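Long-range contacts in VP5 (Halorubrum pleomorphic virus 2, PDB 6QGI), which is a viral envelope protein that probably drives fusion of the viral membrane with that of its haloarchaeal host: residues 35-41 with 131-137; 41-45 with 212-216; 326-330 with 457-462. One frame throughout, in Å; residues are numbered along the deposited sequence.

Interaction 1: 35-41 with 131-137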
ATOM      1  N   LEU A  35     -31.527   4.848   2.079  1.00 27.48           N
ATOM      2  CA  LEU A  35     -31.024   4.343   3.351  1.00 27.15           C
ATOM      3  C   LEU A  35     -31.596   5.133   4.531  1.00 32.72           C
ATOM      4  O   LEU A  35     -32.070   6.261   4.348  1.00 32.80           O
ATOM      5  CB  LEU A  35     -29.487   4.433   3.378  1.00 26.08           C
ATOM      6  CG  LEU A  35     -28.701   3.603   2.383  1.00 30.96           C
ATOM      7  CD1 LEU A  35     -27.245   3.955   2.444  1.00 30.05           C
ATOM      8  CD2 LEU A  35     -28.876   2.126   2.652  1.00 34.65           C
ATOM      9  N   THR A  36     -31.535   4.554   5.751  1.00 29.76           N
ATOM     10  CA  THR A  36     -31.962   5.265   6.961  1.00 30.62           C
ATOM     11  C   THR A  36     -30.913   6.343   7.233  1.00 35.34           C
ATOM     12  O   THR A  36     -29.787   6.232   6.731  1.00 35.10           O
ATOM     13  CB  THR A  36     -32.186   4.328   8.175  1.00 37.99           C
ATOM     14  OG1 THR A  36     -30.971   3.667   8.527  1.00 37.60           O
ATOM     15  CG2 THR A  36     -33.301   3.310   7.954  1.00 36.70           C
ATOM     16  N   ALA A  37     -31.283   7.392   7.985  1.00 32.64           N
ATOM     17  CA  ALA A  37     -30.385   8.497   8.323  1.00 32.09           C
ATOM     18  C   ALA A  37     -29.044   8.000   8.905  1.00 34.20           C
ATOM     19  O   ALA A  37     -28.000   8.316   8.345  1.00 32.93           O
ATOM     20  CB  ALA A  37     -31.065   9.447   9.297  1.00 33.71           C
ATOM     21  N   ASP A  38     -29.080   7.159   9.960  1.00 30.74           N
ATOM     22  CA  ASP A  38     -27.878   6.625  10.615  1.00 29.58           C
ATOM     23  C   ASP A  38     -27.025   5.751   9.673  1.00 30.51           C
ATOM     24  O   ASP A  38     -25.805   5.933   9.625  1.00 29.31           O
ATOM     25  CB  ASP A  38     -28.244   5.830  11.883  1.00 31.94           C
ATOM     26  CG  ASP A  38     -27.050   5.518  12.767  1.00 44.97           C
ATOM     27  OD1 ASP A  38     -26.485   6.465  13.359  1.00 44.68           O
ATOM     28  OD2 ASP A  38     -26.680   4.326  12.866  1.00 53.64           O
ATOM     29  N   ALA A  39     -27.666   4.817   8.936  1.00 25.89           N
ATOM     30  CA  ALA A  39     -27.021   3.897   7.988  1.00 24.39           C
ATOM     31  C   ALA A  39     -26.239   4.643   6.914  1.00 26.87           C
ATOM     32  O   ALA A  39     -25.134   4.215   6.591  1.00 26.03           O
ATOM     33  CB  ALA A  39     -28.053   2.993   7.337  1.00 25.46           C
ATOM     34  N   LEU A  40     -26.787   5.762   6.378  1.00 22.78           N
ATOM     35  CA  LEU A  40     -26.086   6.556   5.362  1.00 21.59           C
ATOM     36  C   LEU A  40     -24.821   7.174   5.952  1.00 24.67           C
ATOM     37  O   LEU A  40     -23.768   7.087   5.337  1.00 24.86           O
ATOM     38  CB  LEU A  40     -26.982   7.644   4.737  1.00 22.06           C
ATOM     39  CG  LEU A  40     -26.326   8.517   3.650  1.00 25.68           C
ATOM     40  CD1 LEU A  40     -25.891   7.692   2.455  1.00 25.28           C
ATOM     41  CD2 LEU A  40     -27.238   9.637   3.221  1.00 27.47           C
ATOM     42  N   LYS A  41     -24.921   7.746   7.157  1.00 20.66           N
ATOM     43  CA  LYS A  41     -23.809   8.358   7.878  1.00 19.75           C
ATOM     44  C   LYS A  41     -22.703   7.319   8.137  1.00 23.40           C
ATOM     45  O   LYS A  41     -21.515   7.621   7.975  1.00 22.76           O
ATOM     46  CB  LYS A  41     -24.309   8.975   9.194  1.00 22.05           C
ATOM     47  CG  LYS A  41     -25.307  10.116   8.992  1.00 31.14           C
ATOM     48  CD  LYS A  41     -25.495  10.979  10.232  1.00 38.24           C
ATOM     49  CE  LYS A  41     -26.661  10.541  11.082  1.00 46.04           C
ATOM     50  NZ  LYS A  41     -26.774  11.366  12.310  1.00 54.81           N
ATOM     51  N   VAL A 131     -26.075  12.154  -0.259  1.00 22.06           N
ATOM     52  CA  VAL A 131     -26.226  12.963   0.957  1.00 21.90           C
ATOM     53  C   VAL A 131     -27.267  14.077   0.700  1.00 27.88           C
ATOM     54  O   VAL A 131     -28.266  14.127   1.415  1.00 28.33           O
ATOM     55  CB  VAL A 131     -24.863  13.499   1.492  1.00 24.61           C
ATOM     56  CG1 VAL A 131     -25.062  14.493   2.623  1.00 24.66           C
ATOM     57  CG2 VAL A 131     -23.965  12.352   1.960  1.00 22.87           C
ATOM     58  N   VAL A 132     -27.074  14.910  -0.349  1.00 25.51           N
ATOM     59  CA  VAL A 132     -28.004  15.990  -0.717  1.00 27.04           C
ATOM     60  C   VAL A 132     -29.422  15.419  -0.947  1.00 31.92           C
ATOM     61  O   VAL A 132     -30.382  15.949  -0.379  1.00 32.62           O
ATOM     62  CB  VAL A 132     -27.496  16.808  -1.942  1.00 31.63           C
ATOM     63  CG1 VAL A 132     -28.595  17.683  -2.545  1.00 33.13           C
ATOM     64  CG2 VAL A 132     -26.293  17.664  -1.566  1.00 31.10           C
ATOM     65  N   ASN A 133     -29.538  14.319  -1.729  1.00 27.83           N
ATOM     66  CA  ASN A 133     -30.814  13.669  -2.052  1.00 28.23           C
ATOM     67  C   ASN A 133     -31.517  13.089  -0.822  1.00 31.79           C
ATOM     68  O   ASN A 133     -32.753  13.027  -0.830  1.00 32.43           O
ATOM     69  CB  ASN A 133     -30.640  12.585  -3.110  1.00 28.41           C
ATOM     70  CG  ASN A 133     -30.484  13.134  -4.504  1.00 50.58           C
ATOM     71  OD1 ASN A 133     -31.286  13.949  -4.977  1.00 47.58           O
ATOM     72  ND2 ASN A 133     -29.449  12.695  -5.200  1.00 41.14           N
ATOM     73  N   HIS A 134     -30.753  12.680   0.229  1.00 26.79           N
ATOM     74  CA  HIS A 134     -31.350  12.165   1.470  1.00 26.17           C
ATOM     75  C   HIS A 134     -32.183  13.268   2.129  1.00 33.36           C
ATOM     76  O   HIS A 134     -31.698  14.394   2.308  1.00 33.76           O
ATOM     77  CB  HIS A 134     -30.310  11.607   2.455  1.00 24.71           C
ATOM     78  CG  HIS A 134     -30.902  10.698   3.489  1.00 27.34           C
ATOM     79  ND1 HIS A 134     -31.631  11.195   4.555  1.00 29.49           N
ATOM     80  CD2 HIS A 134     -30.858   9.349   3.583  1.00 28.22           C
ATOM     81  CE1 HIS A 134     -32.016  10.139   5.252  1.00 28.43           C
ATOM     82  NE2 HIS A 134     -31.571   9.007   4.708  1.00 28.09           N
ATOM     83  N   PRO A 135     -33.458  12.959   2.450  1.00 31.48           N
ATOM     84  CA  PRO A 135     -34.353  13.988   3.001  1.00 32.92           C
ATOM     85  C   PRO A 135     -34.016  14.476   4.413  1.00 38.08           C
ATOM     86  O   PRO A 135     -34.376  15.606   4.760  1.00 38.70           O
ATOM     87  CB  PRO A 135     -35.713  13.282   3.009  1.00 35.29           C
ATOM     88  CG  PRO A 135     -35.401  11.833   3.067  1.00 38.18           C
ATOM     89  CD  PRO A 135     -34.168  11.678   2.249  1.00 32.88           C
ATOM     90  N   ASP A 136     -33.359  13.638   5.230  1.00 33.75           N
ATOM     91  CA  ASP A 136     -33.082  13.969   6.623  1.00 33.57           C
ATOM     92  C   ASP A 136     -31.651  14.423   6.877  1.00 37.86           C
ATOM     93  O   ASP A 136     -31.346  14.839   7.998  1.00 37.78           O
ATOM     94  CB  ASP A 136     -33.398  12.757   7.522  1.00 34.89           C
ATOM     95  CG  ASP A 136     -34.738  12.083   7.264  1.00 46.92           C
ATOM     96  OD1 ASP A 136     -35.726  12.803   6.984  1.00 48.46           O
ATOM     97  OD2 ASP A 136     -34.800  10.838   7.350  1.00 53.95           O
ATOM     98  N   ILE A 137     -30.774  14.348   5.866  1.00 34.49           N
ATOM     99  CA  ILE A 137     -29.354  14.660   6.038  1.00 33.61           C
ATOM    100  C   ILE A 137     -28.828  15.624   4.972  1.00 36.46           C
ATOM    101  O   ILE A 137     -29.241  15.575   3.814  1.00 36.69           O
ATOM    102  CB  ILE A 137     -28.571  13.307   6.030  1.00 36.05           C
ATOM    103  CG1 ILE A 137     -28.889  12.501   7.296  1.00 36.90           C
ATOM    104  CG2 ILE A 137     -27.045  13.455   5.856  1.00 35.37           C
ATOM    105  CD1 ILE A 137     -28.491  11.167   7.196  1.00 48.91           C
TER

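Interaction 2: 41-45 with 212-216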
ATOM      1  N   LYS A  41     -24.921   7.746   7.157  1.00 20.66           N
ATOM      2  CA  LYS A  41     -23.809   8.358   7.878  1.00 19.75           C
ATOM      3  C   LYS A  41     -22.703   7.319   8.137  1.00 23.40           C
ATOM      4  O   LYS A  41     -21.515   7.621   7.975  1.00 22.76           O
ATOM      5  CB  LYS A  41     -24.309   8.975   9.194  1.00 22.05           C
ATOM      6  CG  LYS A  41     -25.307  10.116   8.992  1.00 31.14           C
ATOM      7  CD  LYS A  41     -25.495  10.979  10.232  1.00 38.24           C
ATOM      8  CE  LYS A  41     -26.661  10.541  11.082  1.00 46.04           C
ATOM      9  NZ  LYS A  41     -26.774  11.366  12.310  1.00 54.81           N
ATOM     10  N   GLN A  42     -23.120   6.089   8.486  1.00 19.84           N
ATOM     11  CA  GLN A  42     -22.280   4.929   8.752  1.00 19.14           C
ATOM     12  C   GLN A  42     -21.588   4.459   7.473  1.00 24.60           C
ATOM     13  O   GLN A  42     -20.372   4.254   7.474  1.00 24.31           O
ATOM     14  CB  GLN A  42     -23.140   3.802   9.357  1.00 20.47           C
ATOM     15  CG  GLN A  42     -22.419   2.471   9.517  1.00 33.97           C
ATOM     16  CD  GLN A  42     -22.960   1.635  10.645  1.00 54.00           C
ATOM     17  OE1 GLN A  42     -22.272   1.403  11.642  1.00 51.23           O
ATOM     18  NE2 GLN A  42     -24.192   1.151  10.513  1.00 43.20           N
ATOM     19  N   GLN A  43     -22.369   4.272   6.395  1.00 22.29           N
ATOM     20  CA  GLN A  43     -21.888   3.793   5.102  1.00 21.92           C
ATOM     21  C   GLN A  43     -21.010   4.821   4.397  1.00 26.40           C
ATOM     22  O   GLN A  43     -20.095   4.408   3.690  1.00 26.56           O
ATOM     23  CB  GLN A  43     -23.046   3.356   4.208  1.00 23.65           C
ATOM     24  CG  GLN A  43     -23.587   1.988   4.599  1.00 28.01           C
ATOM     25  CD  GLN A  43     -24.508   1.372   3.582  1.00 31.75           C
ATOM     26  OE1 GLN A  43     -24.411   1.599   2.372  1.00 28.49           O
ATOM     27  NE2 GLN A  43     -25.413   0.550   4.059  1.00 17.47           N
ATOM     28  N   VAL A  44     -21.263   6.137   4.589  1.00 22.93           N
ATOM     29  CA  VAL A  44     -20.426   7.217   4.033  1.00 22.73           C
ATOM     30  C   VAL A  44     -19.048   7.139   4.729  1.00 26.57           C
ATOM     31  O   VAL A  44     -18.015   7.238   4.065  1.00 26.55           O
ATOM     32  CB  VAL A  44     -21.087   8.625   4.172  1.00 27.09           C
ATOM     33  CG1 VAL A  44     -20.075   9.757   3.981  1.00 26.68           C
ATOM     34  CG2 VAL A  44     -22.256   8.787   3.205  1.00 27.53           C
ATOM     35  N   TYR A  45     -19.055   6.913   6.059  1.00 22.76           N
ATOM     36  CA  TYR A  45     -17.855   6.784   6.881  1.00 21.75           C
ATOM     37  C   TYR A  45     -17.070   5.551   6.465  1.00 25.57           C
ATOM     38  O   TYR A  45     -15.850   5.632   6.335  1.00 25.84           O
ATOM     39  CB  TYR A  45     -18.222   6.735   8.381  1.00 22.52           C
ATOM     40  CG  TYR A  45     -17.029   6.651   9.316  1.00 22.48           C
ATOM     41  CD1 TYR A  45     -16.307   7.793   9.663  1.00 23.93           C
ATOM     42  CD2 TYR A  45     -16.618   5.433   9.851  1.00 22.29           C
ATOM     43  CE1 TYR A  45     -15.213   7.722  10.520  1.00 23.27           C
ATOM     44  CE2 TYR A  45     -15.528   5.351  10.714  1.00 22.46           C
ATOM     45  CZ  TYR A  45     -14.828   6.499  11.044  1.00 29.06           C
ATOM     46  OH  TYR A  45     -13.748   6.422  11.884  1.00 30.78           O
ATOM     47  N   THR A 212     -13.221  15.791   5.757  1.00 20.16           N
ATOM     48  CA  THR A 212     -13.214  15.090   7.035  1.00 19.02           C
ATOM     49  C   THR A 212     -14.576  14.425   7.186  1.00 22.29           C
ATOM     50  O   THR A 212     -15.591  15.111   7.316  1.00 20.34           O
ATOM     51  CB  THR A 212     -12.837  16.050   8.167  1.00 23.18           C
ATOM     52  OG1 THR A 212     -11.494  16.476   7.968  1.00 23.86           O
ATOM     53  CG2 THR A 212     -12.968  15.429   9.540  1.00 17.96           C
ATOM     54  N   VAL A 213     -14.598  13.091   7.106  1.00 20.82           N
ATOM     55  CA  VAL A 213     -15.832  12.317   7.249  1.00 21.71           C
ATOM     56  C   VAL A 213     -15.975  11.922   8.712  1.00 27.09           C
ATOM     57  O   VAL A 213     -15.060  11.342   9.287  1.00 26.34           O
ATOM     58  CB  VAL A 213     -15.900  11.096   6.301  1.00 25.28           C
ATOM     59  CG1 VAL A 213     -17.200  10.327   6.494  1.00 25.34           C
ATOM     60  CG2 VAL A 213     -15.766  11.532   4.851  1.00 25.52           C
ATOM     61  N   GLN A 214     -17.116  12.252   9.306  1.00 25.74           N
ATOM     62  CA  GLN A 214     -17.390  11.948  10.702  1.00 26.30           C
ATOM     63  C   GLN A 214     -18.637  11.074  10.860  1.00 29.77           C
ATOM     64  O   GLN A 214     -19.591  11.210  10.095  1.00 29.51           O
ATOM     65  CB  GLN A 214     -17.529  13.248  11.519  1.00 28.75           C
ATOM     66  CG  GLN A 214     -18.638  14.205  11.052  1.00 52.20           C
ATOM     67  CD  GLN A 214     -18.737  15.445  11.903  1.00 71.90           C
ATOM     68  OE1 GLN A 214     -17.751  15.921  12.482  1.00 63.36           O
ATOM     69  NE2 GLN A 214     -19.935  16.012  11.975  1.00 68.89           N
ATOM     70  N   TYR A 215     -18.607  10.176  11.861  1.00 26.29           N
ATOM     71  CA  TYR A 215     -19.704   9.294  12.269  1.00 26.20           C
ATOM     72  C   TYR A 215     -19.456   8.752  13.682  1.00 30.85           C
ATOM     73  O   TYR A 215     -18.391   8.194  13.964  1.00 30.48           O
ATOM     74  CB  TYR A 215     -19.941   8.134  11.275  1.00 26.58           C
ATOM     75  CG  TYR A 215     -20.912   7.075  11.769  1.00 28.14           C
ATOM     76  CD1 TYR A 215     -22.282   7.320  11.806  1.00 30.45           C
ATOM     77  CD2 TYR A 215     -20.461   5.831  12.201  1.00 28.63           C
ATOM     78  CE1 TYR A 215     -23.176   6.363  12.286  1.00 31.56           C
ATOM     79  CE2 TYR A 215     -21.346   4.862  12.675  1.00 29.78           C
ATOM     80  CZ  TYR A 215     -22.703   5.133  12.717  1.00 37.24           C
ATOM     81  OH  TYR A 215     -23.576   4.182  13.189  1.00 38.50           O
ATOM     82  N   ASP A 216     -20.464   8.911  14.554  1.00 28.27           N
ATOM     83  CA  ASP A 216     -20.542   8.410  15.934  1.00 28.65           C
ATOM     84  C   ASP A 216     -19.308   8.776  16.800  1.00 31.49           C
ATOM     85  O   ASP A 216     -18.818   7.949  17.578  1.00 30.89           O
ATOM     86  CB  ASP A 216     -20.769   6.877  15.908  1.00 30.46           C
ATOM     87  CG  ASP A 216     -21.330   6.268  17.179  1.00 38.72           C
ATOM     88  OD1 ASP A 216     -22.133   6.946  17.863  1.00 39.14           O
ATOM     89  OD2 ASP A 216     -20.972   5.111  17.486  1.00 44.04           O
TER

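Interaction 3: 326-330 with 457-462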
ATOM      1  N   GLY A 326      18.319  -0.176   8.445  1.00 37.50           N
ATOM      2  CA  GLY A 326      18.926  -1.448   8.787  1.00 38.18           C
ATOM      3  C   GLY A 326      20.401  -1.320   9.123  1.00 43.30           C
ATOM      4  O   GLY A 326      20.972  -0.228   9.050  1.00 43.18           O
ATOM      5  N   PRO A 327      21.056  -2.434   9.496  1.00 40.67           N
ATOM      6  CA  PRO A 327      20.499  -3.788   9.593  1.00 40.45           C
ATOM      7  C   PRO A 327      19.711  -4.023  10.877  1.00 42.92           C
ATOM      8  O   PRO A 327      20.185  -3.718  11.969  1.00 43.64           O
ATOM      9  CB  PRO A 327      21.745  -4.679   9.530  1.00 43.69           C
ATOM     10  CG  PRO A 327      22.832  -3.852  10.137  1.00 49.14           C
ATOM     11  CD  PRO A 327      22.497  -2.413   9.815  1.00 43.51           C
ATOM     12  N   LEU A 328      18.493  -4.545  10.725  1.00 37.26           N
ATOM     13  CA  LEU A 328      17.606  -4.912  11.825  1.00 36.66           C
ATOM     14  C   LEU A 328      18.252  -6.061  12.588  1.00 40.35           C
ATOM     15  O   LEU A 328      18.877  -6.924  11.968  1.00 40.35           O
ATOM     16  CB  LEU A 328      16.215  -5.285  11.288  1.00 35.58           C
ATOM     17  CG  LEU A 328      15.555  -4.263  10.357  1.00 38.63           C
ATOM     18  CD1 LEU A 328      14.207  -4.730   9.908  1.00 38.09           C
ATOM     19  CD2 LEU A 328      15.436  -2.895  11.021  1.00 39.68           C
ATOM     20  N   GLU A 329      18.172  -6.033  13.922  1.00 36.60           N
ATOM     21  CA  GLU A 329      18.841  -7.008  14.781  1.00 37.64           C
ATOM     22  C   GLU A 329      17.867  -7.790  15.671  1.00 41.10           C
ATOM     23  O   GLU A 329      16.826  -7.261  16.073  1.00 39.59           O
ATOM     24  CB  GLU A 329      19.894  -6.297  15.658  1.00 39.84           C
ATOM     25  CG  GLU A 329      20.953  -5.545  14.856  1.00 49.14           C
ATOM     26  CD  GLU A 329      21.711  -4.413  15.530  1.00 70.33           C
ATOM     27  OE1 GLU A 329      21.377  -4.046  16.680  1.00 62.34           O
ATOM     28  OE2 GLU A 329      22.640  -3.878  14.884  1.00 65.57           O
ATOM     29  N   SER A 330      18.234  -9.045  15.995  1.00 38.71           N
ATOM     30  CA  SER A 330      17.461  -9.958  16.844  1.00 38.98           C
ATOM     31  C   SER A 330      17.429  -9.453  18.290  1.00 43.01           C
ATOM     32  O   SER A 330      18.454  -9.008  18.812  1.00 43.44           O
ATOM     33  CB  SER A 330      18.054 -11.363  16.789  1.00 43.84           C
ATOM     34  OG  SER A 330      17.190 -12.325  17.368  1.00 53.25           O
ATOM     35  N   VAL A 457      20.648 -16.442  13.548  1.00 49.08           N
ATOM     36  CA  VAL A 457      21.563 -15.311  13.361  1.00 48.01           C
ATOM     37  C   VAL A 457      21.106 -14.105  14.214  1.00 50.30           C
ATOM     38  O   VAL A 457      19.989 -14.110  14.732  1.00 49.06           O
ATOM     39  CB  VAL A 457      21.745 -14.942  11.864  1.00 50.54           C
ATOM     40  CG1 VAL A 457      22.382 -16.094  11.091  1.00 51.60           C
ATOM     41  CG2 VAL A 457      20.429 -14.517  11.219  1.00 48.30           C
ATOM     42  N   THR A 458      21.971 -13.083  14.354  1.00 46.60           N
ATOM     43  CA  THR A 458      21.702 -11.899  15.180  1.00 45.51           C
ATOM     44  C   THR A 458      21.402 -10.623  14.375  1.00 47.12           C
ATOM     45  O   THR A 458      20.907  -9.655  14.957  1.00 45.65           O
ATOM     46  CB  THR A 458      22.888 -11.632  16.114  1.00 54.34           C
ATOM     47  OG1 THR A 458      24.080 -11.480  15.339  1.00 52.45           O
ATOM     48  CG2 THR A 458      23.065 -12.723  17.156  1.00 55.77           C
ATOM     49  N   ALA A 459      21.699 -10.606  13.063  1.00 43.06           N
ATOM     50  CA  ALA A 459      21.475  -9.422  12.231  1.00 41.39           C
ATOM     51  C   ALA A 459      20.925  -9.770  10.845  1.00 44.83           C
ATOM     52  O   ALA A 459      21.028 -10.914  10.394  1.00 45.11           O
ATOM     53  CB  ALA A 459      22.774  -8.637  12.088  1.00 42.60           C
ATOM     54  N   THR A 460      20.346  -8.758  10.173  1.00 40.21           N
ATOM     55  CA  THR A 460      19.789  -8.865   8.823  1.00 39.06           C
ATOM     56  C   THR A 460      20.773  -8.303   7.784  1.00 42.71           C
ATOM     57  O   THR A 460      21.629  -7.485   8.123  1.00 41.99           O
ATOM     58  CB  THR A 460      18.432  -8.136   8.724  1.00 46.42           C
ATOM     59  OG1 THR A 460      18.586  -6.775   9.120  1.00 47.26           O
ATOM     60  CG2 THR A 460      17.328  -8.813   9.521  1.00 44.34           C
ATOM     61  N   SER A 461      20.647  -8.753   6.522  1.00 39.50           N
ATOM     62  CA  SER A 461      21.456  -8.311   5.382  1.00 39.23           C
ATOM     63  C   SER A 461      20.529  -8.067   4.193  1.00 42.53           C
ATOM     64  O   SER A 461      19.929  -9.011   3.669  1.00 42.33           O
ATOM     65  CB  SER A 461      22.544  -9.330   5.049  1.00 43.57           C
ATOM     66  OG  SER A 461      23.279  -8.958   3.894  1.00 50.93           O
ATOM     67  N   PHE A 462      20.385  -6.791   3.797  1.00 38.21           N
ATOM     68  CA  PHE A 462      19.507  -6.375   2.704  1.00 36.62           C
ATOM     69  C   PHE A 462      20.259  -6.342   1.374  1.00 41.11           C
ATOM     70  O   PHE A 462      21.367  -5.812   1.289  1.00 41.40           O
ATOM     71  CB  PHE A 462      18.840  -5.017   3.018  1.00 36.99           C
ATOM     72  CG  PHE A 462      17.849  -5.131   4.154  1.00 37.81           C
ATOM     73  CD1 PHE A 462      16.549  -5.563   3.923  1.00 39.96           C
ATOM     74  CD2 PHE A 462      18.234  -4.869   5.464  1.00 40.37           C
ATOM     75  CE1 PHE A 462      15.653  -5.724   4.979  1.00 40.59           C
ATOM     76  CE2 PHE A 462      17.338  -5.040   6.522  1.00 42.84           C
ATOM     77  CZ  PHE A 462      16.056  -5.472   6.272  1.00 40.13           C
TER

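Interaction 1: 35-41 with 131-137
Ala37, in the first turn of helix 37-60, faces Asp136 in the loop that follows helix 91-133, with their CA atoms 6.3 Å apart; one turn on, Leu40 comes opposite Val131 in the last turn of the other helix. Thr36 holds the N-cap position, and His134 is the residue at which the second backbone leaves helical angles.

His134 reaches across with the edge of its ring. Its NE2 donates to Leu35 O at 2.8 Å, a bent bond whose donor lies above the carbonyl plane. On the other side of the imidazole, ND1 accepts from Asp136 N at 3.1 Å, so both nitrogens are engaged and the rotation of the ring is fixed. Leu40, through chi1 (-180°) and chi2 (62°) together, brings CD2 to within 3.6 Å of His134 CD2, and the two side chains run past each other in opposite directions. Ile137 makes its closest contacts through CD1, which packs 3.7 Å from Ala37 CB, 3.8 Å from Lys41 CG and above one face of the imidazole, displaced toward its rim.

Lys41 also rests on Val142 in a nearby loop. Farther along, Val44 touches Val131; the contact thus lies where the start of helix 37-60 meets the end of helix 91-133.

Interaction 2: 41-45 with 212-216
Tyr215 lays its ring along the first turn of segment 41-45, and the route from its CB to its hydroxyl covers most of the contact. Tyr215 CB sits 3.6 Å from Tyr45 CB, and the two aromatic side chains cross at about a right angle. With CG anti to the backbone N (chi1 171°), the ring then swings over the helix backbone: CG lies near Lys41 O, and CD1 is 3.7 Å from Lys41 CB and close to Gln42 N. The middle of the ring receives Gln42 CA almost exactly on the normal, 3.7 Å from the centroid, a CH-pi contact; Asp216 CB covers the opposite face near its rim. Farther out, Tyr215 CZ meets Gln42 CB at 3.6 Å. The amide of Gln42 comes up beside the hydroxyl with its plane 48° from that of the ring. The hydroxyl has its hydrogen-bonding partner one turn back on the same helix, in Asp38 OD2.

Toward the other end of the strand, Val213 CG1 touches both Tyr45 CA, at 3.6 Å, and Val44 CG1, at 3.9 Å. Tyr45 turns its ring edge to Val213 O, which lies near the ring plane.

The axes of helix segment 41-45 and strand 212-215 approach to 7.7 Å and run at 138° to each other. This is helix-on-hairpin packing: 212-215 pairs antiparallel with 218-221, whose Asp218 and Leu220 also touch Tyr45, and Val213 and Tyr215 turn the same face of the short two-stranded sheet to helix 37-60.

Interaction 3: 326-330 with 457-462
Hydrogen bonds between Leu328 and Thr460, and between Ser330 and Thr458, join two irregular segments running in roughly opposite directions, 154° apart end to end. Leu328 O takes two of them from one residue. Thr460 N approaches at 3.0 Å, nearly in line with the C=O bond, whereas Thr460 OG1 donates at 2.9 Å in the carbonyl plane, on a lone pair. The threonine can do both because its OG1 stands between its own backbone N and carbonyl carbon (chi1 56°), facing the partner segment. Two residues along, Ser330 N gives a bond of 2.9 Å to Thr458 O, nearly straight at the hydrogen (168°), although the donor lies above the carbonyl plane of Thr458. The same Thr458 O receives a CA-H...O contact from Glu329 CA at 3.4 Å. Between these bonds lies a single beta bridge, Glu329 with Ala459.

The apolar contact lies toward the other end. Leu328 CD1 points at the edge of the Phe462 ring, 4.1 Å from CZ, and both side chains also touch Phe318 of strand 312-320.

A carbon-to-carbonyl contact is made by Pro327, preceded by a cis peptide bond, which sets its CB against Thr460 O.

The polar part of the contact is largely main-chain: two of its three hydrogen bonds are backbone to backbone. The threonine hydroxyl supplies the third, so Leu328 O is gripped twice where both Leu328 and Thr460 are buried.

How the interactions relate
Interactions 1 and 2 share helix 37-60 and meet at Lys41, their centres 11 Å apart; the probable hydrogen bond between Asp38 OD2 and Tyr215 OH and the packing of Leu35 on Gln43 join them directly. All four of their segments belong to the N-terminal envelope-protein region. Interaction 3 lies on the opposite side of the chain's centre, about 43 Å from interaction 2 between centres, among loops beside the larger beta region. None is a deep core contact: each combines buried residues with partly exposed ones. In these three contacts the chemistry follows the backbone: helix against strand rests on side-chain packing, helix end against loop adds one histidine bond, and loop against loop relies largely on main-chain bonds.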